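Local coordinates for imelysin-like protein (Psychrobacter arcticus, PDB 3PF0) that is of unknown function but belongs to the imelysin-like peptidase M75 family and is putatively a metalloendopeptidase, at residues Q229-L234 with P350-R355; A274-L279 with A309-L314. All blocks are in the same frame, centred on the assembly; numbering follows the deposited sequence.

Contact 1: residues Q229-L234 with P350-R355; sequences QWFNSL and PTLGIR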
loop_
_atom_site.group_PDB
_atom_site.type_symbol
_atom_site.label_atom_id
_atom_site.label_comp_id
_atom_site.label_asym_id
_atom_site.label_seq_id
_atom_site.Cartn_x
_atom_site.Cartn_y
_atom_site.Cartn_z
ATOM N N GLN A 229 18.019 -1.751 0.101
ATOM C CA GLN A 229 16.830 -1.349 0.846
ATOM C C GLN A 229 15.603 -1.300 -0.052
ATOM O O GLN A 229 14.538 -1.742 0.374
ATOM C CB GLN A 229 17.032 0.012 1.544
ATOM C CG GLN A 229 16.001 0.251 2.661
ATOM C CD GLN A 229 16.413 1.241 3.718
ATOM O OE1 GLN A 229 17.083 2.251 3.461
ATOM N NE2 GLN A 229 15.942 1.006 4.928
ATOM N N TRP A 230 15.749 -0.752 -1.272
ATOM C CA TRP A 230 14.675 -0.612 -2.252
ATOM C C TRP A 230 14.081 -1.985 -2.652
ATOM O O TRP A 230 12.866 -2.154 -2.573
ATOM C CB TRP A 230 15.178 0.163 -3.490
ATOM C CG TRP A 230 14.302 0.078 -4.714
ATOM C CD1 TRP A 230 14.635 -0.468 -5.915
ATOM C CD2 TRP A 230 12.949 0.548 -4.848
ATOM N NE1 TRP A 230 13.587 -0.350 -6.800
ATOM C CE2 TRP A 230 12.540 0.274 -6.174
ATOM C CE3 TRP A 230 12.032 1.155 -3.968
ATOM C CZ2 TRP A 230 11.262 0.596 -6.648
ATOM C CZ3 TRP A 230 10.765 1.467 -4.437
ATOM C CH2 TRP A 230 10.393 1.200 -5.766
ATOM N N PHE A 231 14.922 -2.951 -3.063
ATOM C CA PHE A 231 14.430 -4.254 -3.499
ATOM C C PHE A 231 13.954 -5.121 -2.331
ATOM O O PHE A 231 13.069 -5.958 -2.529
ATOM C CB PHE A 231 15.466 -4.993 -4.349
ATOM C CG PHE A 231 15.533 -4.437 -5.744
ATOM C CD1 PHE A 231 14.569 -4.770 -6.688
ATOM C CD2 PHE A 231 16.527 -3.536 -6.104
ATOM C CE1 PHE A 231 14.612 -4.230 -7.974
ATOM C CE2 PHE A 231 16.561 -2.986 -7.386
ATOM C CZ PHE A 231 15.605 -3.339 -8.311
ATOM N N ASN A 232 14.493 -4.904 -1.119
ATOM C CA ASN A 232 14.005 -5.638 0.042
ATOM C C ASN A 232 12.633 -5.091 0.433
ATOM O O ASN A 232 11.793 -5.841 0.926
ATOM C CB ASN A 232 14.986 -5.590 1.202
ATOM C CG ASN A 232 15.960 -6.731 1.141
ATOM O OD1 ASN A 232 15.640 -7.858 1.535
ATOM N ND2 ASN A 232 17.129 -6.491 0.557
ATOM N N SER A 233 12.396 -3.801 0.150
ATOM C CA SER A 233 11.119 -3.137 0.377
ATOM C C SER A 233 10.071 -3.735 -0.569
ATOM O O SER A 233 8.947 -4.001 -0.143
ATOM C CB SER A 233 11.251 -1.632 0.153
ATOM O OG SER A 233 10.063 -0.955 0.524
ATOM N N LEU A 234 10.457 -3.959 -1.846
ATOM C CA LEU A 234 9.581 -4.551 -2.857
ATOM C C LEU A 234 9.287 -5.995 -2.505
ATOM O O LEU A 234 8.141 -6.431 -2.648
ATOM C CB LEU A 234 10.171 -4.448 -4.273
ATOM C CG LEU A 234 10.306 -3.043 -4.882
ATOM C CD1 LEU A 234 10.927 -3.123 -6.260
ATOM C CD2 LEU A 234 8.958 -2.312 -4.944
ATOM N N PRO A 350 20.124 -12.051 -6.224
ATOM C CA PRO A 350 21.528 -12.435 -6.500
ATOM C C PRO A 350 22.082 -11.891 -7.827
ATOM O O PRO A 350 23.292 -11.666 -7.914
ATOM C CB PRO A 350 21.489 -13.963 -6.511
ATOM C CG PRO A 350 20.095 -14.303 -6.826
ATOM C CD PRO A 350 19.247 -13.242 -6.211
ATOM N N THR A 351 21.212 -11.669 -8.848
ATOM C CA THR A 351 21.609 -11.111 -10.151
ATOM C C THR A 351 22.038 -9.657 -9.952
ATOM O O THR A 351 23.032 -9.236 -10.530
ATOM C CB THR A 351 20.475 -11.256 -11.179
ATOM O OG1 THR A 351 20.231 -12.645 -11.402
ATOM C CG2 THR A 351 20.783 -10.584 -12.507
ATOM N N LEU A 352 21.320 -8.914 -9.090
ATOM C CA LEU A 352 21.637 -7.520 -8.777
ATOM C C LEU A 352 22.815 -7.409 -7.781
ATOM O O LEU A 352 23.249 -6.296 -7.475
ATOM C CB LEU A 352 20.393 -6.793 -8.227
ATOM C CG LEU A 352 19.242 -6.548 -9.219
ATOM C CD1 LEU A 352 17.940 -6.265 -8.486
ATOM C CD2 LEU A 352 19.563 -5.415 -10.186
ATOM N N GLY A 353 23.313 -8.553 -7.299
ATOM C CA GLY A 353 24.427 -8.637 -6.359
ATOM C C GLY A 353 24.155 -8.097 -4.968
ATOM O O GLY A 353 25.097 -7.747 -4.249
ATOM N N ILE A 354 22.865 -8.028 -4.576
ATOM C CA ILE A 354 22.419 -7.525 -3.269
ATOM C C ILE A 354 22.038 -8.713 -2.354
ATOM O O ILE A 354 22.344 -9.857 -2.703
ATOM C CB ILE A 354 21.299 -6.450 -3.386
ATOM C CG1 ILE A 354 20.154 -6.887 -4.331
ATOM C CG2 ILE A 354 21.903 -5.091 -3.781
ATOM C CD1 ILE A 354 18.925 -6.083 -4.224
ATOM N N ARG A 355 21.431 -8.449 -1.171
ATOM C CA ARG A 355 21.135 -9.507 -0.191
ATOM C C ARG A 355 19.665 -9.600 0.204
ATOM O O ARG A 355 18.958 -8.590 0.238
ATOM C CB ARG A 355 21.970 -9.301 1.091
ATOM C CG ARG A 355 23.485 -9.371 0.866
ATOM C CD ARG A 355 24.267 -8.368 1.707
ATOM N NE ARG A 355 23.823 -6.983 1.512
ATOM C CZ ARG A 355 24.251 -6.177 0.543
ATOM N NH1 ARG A 355 25.139 -6.606 -0.346
ATOM N NH2 ARG A 355 23.787 -4.938 0.451
#
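Phe231, on helix 225-250, packs against Leu352 and Ile354, which flank Gly353, the positive-phi glycine of the Schellman motif that ends helix 327-351. Gly353 turns the chain out of the helix; Leu352 before it and Ile354 after it both point at Phe231. Leu352 places one methyl over the middle of the Phe231 ring: CD1 lies 3.7 Å from the ring centroid, almost on the ring normal, a CH-pi contact over the face. Because CD1 is nearly centred, all six ring carbons are within about 4.1 Å of it. The opposite face carries Trp230 CD1, 3.5 Å above the plane and displaced toward the rim, so the ring lies between the Leu352 methyl and Trp230 CD1. Ile354 comes in obliquely at the root of the ring, its CD1 3.6 Å from Phe231 CB. Its CG1 sits between the backbone N and the carbonyl carbon (chi1 49°), and the extended chain beyond carries CD1 to the aromatic residue. Leu288 of helix 286-292 also touches Phe231.

One helical position on, the contact turns polar. The amide of Asn232 closes on the chain leaving the turn: OD1 accepts from Gly357 N and ND2 also donates to Asn228 O, so three bonds fix its rotation. The Arg355 guanidinium turns instead to Asp224, in a salt bridge. The third hydrogen bond of the Asn232 amide runs from ND2 to Arg355 O at 2.8 Å, practically straight at 178° and lying in the plane of the side-chain amide.

Contact 2: residues A274-L279 with A309-L314; sequences AKLATL and ADTTAL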
loop_
_atom_site.group_PDB
_atom_site.type_symbol
_atom_site.label_atom_id
_atom_site.label_comp_id
_atom_site.label_asym_id
_atom_site.label_seq_id
_atom_site.Cartn_x
_atom_site.Cartn_y
_atom_site.Cartn_z
ATOM N N ALA A 274 -3.972 -3.361 -6.956
ATOM C CA ALA A 274 -3.188 -2.121 -6.892
ATOM C C ALA A 274 -1.734 -2.421 -6.506
ATOM O O ALA A 274 -0.817 -1.885 -7.128
ATOM C CB ALA A 274 -3.813 -1.151 -5.895
ATOM N N LYS A 275 -1.526 -3.343 -5.538
ATOM C CA LYS A 275 -0.192 -3.746 -5.095
ATOM C C LYS A 275 0.533 -4.509 -6.201
ATOM O O LYS A 275 1.702 -4.217 -6.458
ATOM C CB LYS A 275 -0.260 -4.583 -3.808
ATOM C CG LYS A 275 -0.739 -3.778 -2.609
ATOM C CD LYS A 275 -0.568 -4.528 -1.304
ATOM C CE LYS A 275 -0.766 -3.573 -0.161
ATOM N NZ LYS A 275 0.129 -3.891 0.973
ATOM N N LEU A 276 -0.170 -5.440 -6.897
ATOM C CA LEU A 276 0.419 -6.220 -7.996
ATOM C C LEU A 276 0.845 -5.322 -9.163
ATOM O O LEU A 276 1.949 -5.485 -9.682
ATOM C CB LEU A 276 -0.542 -7.310 -8.511
ATOM C CG LEU A 276 -0.542 -8.654 -7.794
ATOM C CD1 LEU A 276 -1.636 -9.554 -8.364
ATOM C CD2 LEU A 276 0.822 -9.356 -7.894
ATOM N N ALA A 277 -0.016 -4.368 -9.553
ATOM C CA ALA A 277 0.249 -3.427 -10.650
ATOM C C ALA A 277 1.463 -2.520 -10.354
ATOM O O ALA A 277 2.214 -2.184 -11.275
ATOM C CB ALA A 277 -0.987 -2.578 -10.916
ATOM N N THR A 278 1.669 -2.154 -9.073
ATOM C CA THR A 278 2.787 -1.310 -8.638
ATOM C C THR A 278 4.079 -2.128 -8.713
ATOM O O THR A 278 5.085 -1.635 -9.230
ATOM C CB THR A 278 2.486 -0.736 -7.251
ATOM O OG1 THR A 278 1.319 0.071 -7.377
ATOM C CG2 THR A 278 3.624 0.097 -6.687
ATOM N N LEU A 279 4.032 -3.384 -8.239
ATOM C CA LEU A 279 5.163 -4.313 -8.290
ATOM C C LEU A 279 5.529 -4.611 -9.748
ATOM O O LEU A 279 6.715 -4.611 -10.080
ATOM C CB LEU A 279 4.838 -5.609 -7.526
ATOM C CG LEU A 279 6.017 -6.541 -7.211
ATOM C CD1 LEU A 279 6.928 -5.951 -6.136
ATOM C CD2 LEU A 279 5.520 -7.895 -6.751
ATOM N N ALA A 309 2.069 -11.265 -14.563
ATOM C CA ALA A 309 0.960 -11.266 -15.518
ATOM C C ALA A 309 -0.014 -12.426 -15.249
ATOM O O ALA A 309 -1.220 -12.218 -15.374
ATOM C CB ALA A 309 1.490 -11.347 -16.944
ATOM N N ASP A 310 0.498 -13.623 -14.863
ATOM C CA ASP A 310 -0.332 -14.795 -14.550
ATOM C C ASP A 310 -1.143 -14.569 -13.262
ATOM O O ASP A 310 -2.306 -14.982 -13.183
ATOM C CB ASP A 310 0.523 -16.076 -14.408
ATOM C CG ASP A 310 1.297 -16.536 -15.638
ATOM O OD1 ASP A 310 0.888 -16.187 -16.771
ATOM O OD2 ASP A 310 2.309 -17.255 -15.468
ATOM N N THR A 311 -0.516 -13.924 -12.254
ATOM C CA THR A 311 -1.133 -13.613 -10.961
ATOM C C THR A 311 -2.256 -12.595 -11.178
ATOM O O THR A 311 -3.342 -12.767 -10.626
ATOM C CB THR A 311 -0.070 -13.128 -9.942
ATOM O OG1 THR A 311 1.058 -14.005 -9.983
ATOM C CG2 THR A 311 -0.604 -13.088 -8.511
ATOM N N THR A 312 -1.999 -11.567 -12.014
ATOM C CA THR A 312 -2.952 -10.506 -12.365
ATOM C C THR A 312 -4.167 -11.120 -13.110
ATOM O O THR A 312 -5.312 -10.782 -12.791
ATOM C CB THR A 312 -2.240 -9.399 -13.175
ATOM O OG1 THR A 312 -1.137 -8.911 -12.408
ATOM C CG2 THR A 312 -3.160 -8.227 -13.521
ATOM N N ALA A 313 -3.911 -12.043 -14.056
ATOM C CA ALA A 313 -4.957 -12.737 -14.812
ATOM C C ALA A 313 -5.800 -13.634 -13.889
ATOM O O ALA A 313 -7.019 -13.702 -14.054
ATOM C CB ALA A 313 -4.340 -13.554 -15.938
ATOM N N LEU A 314 -5.163 -14.288 -12.900
ATOM C CA LEU A 314 -5.870 -15.134 -11.935
ATOM C C LEU A 314 -6.742 -14.281 -10.998
ATOM O O LEU A 314 -7.881 -14.645 -10.722
ATOM C CB LEU A 314 -4.869 -15.978 -11.126
ATOM C CG LEU A 314 -5.441 -16.987 -10.126
ATOM C CD1 LEU A 314 -6.064 -18.188 -10.832
ATOM C CD2 LEU A 314 -4.371 -17.449 -9.180
#
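Two roughly antiparallel helices of this all-helical protein, 268-283 and 298-316, meet where Leu276 reaches across to Thr311 and Thr312. The backbones are closest at Leu276 and Thr312, with CA atoms 7.0 Å apart. Leu276 sets both branches against one methyl: CD1 is 3.7 Å from Thr311 CG2, and CD2 of the leucine is 4.0 Å from that same CG2. The two side chains cross at about a right angle. Thr311 OG1 sits beside the backbone N (chi1 -47°), where it bonds back to Ala307 O in its own helix, and CG2 is left anti to that N; the residue thus presents carbon to the leucine. Thr312 has the same rotamer, with OG1 bonded to Leu308 O, and passes alongside Leu276 in the opposite sense, but here it is OG1 that comes nearest the leucine, 4.1 Å from Leu276 CD1. Leu308 and Leu315 also touch Leu276, while His336 and Ile340 of helix 327-351 touch Thr311. A leucine set against a threonine methyl, with the hydroxyl bonded to its own helix, thus joins two antiparallel helices of an alpha-helical bundle.

Contacts 1 and 2 lie about 20 Å apart, centre to centre. Helices 225-250 and 268-283 follow each other in the chain, as do 298-316 and 327-351; contact 2 is nested within the loop that contact 1 closes. The two meet directly where Leu279 of contact 2 packs on contact 1, its CD1 3.7 Å from Leu234 O. Helix 327-351 links them as well: its last turn takes part in contact 1, and an earlier part of it covers contact 2. Contact 2 is nearer the chain centre, about 13 Å against 19 Å for contact 1.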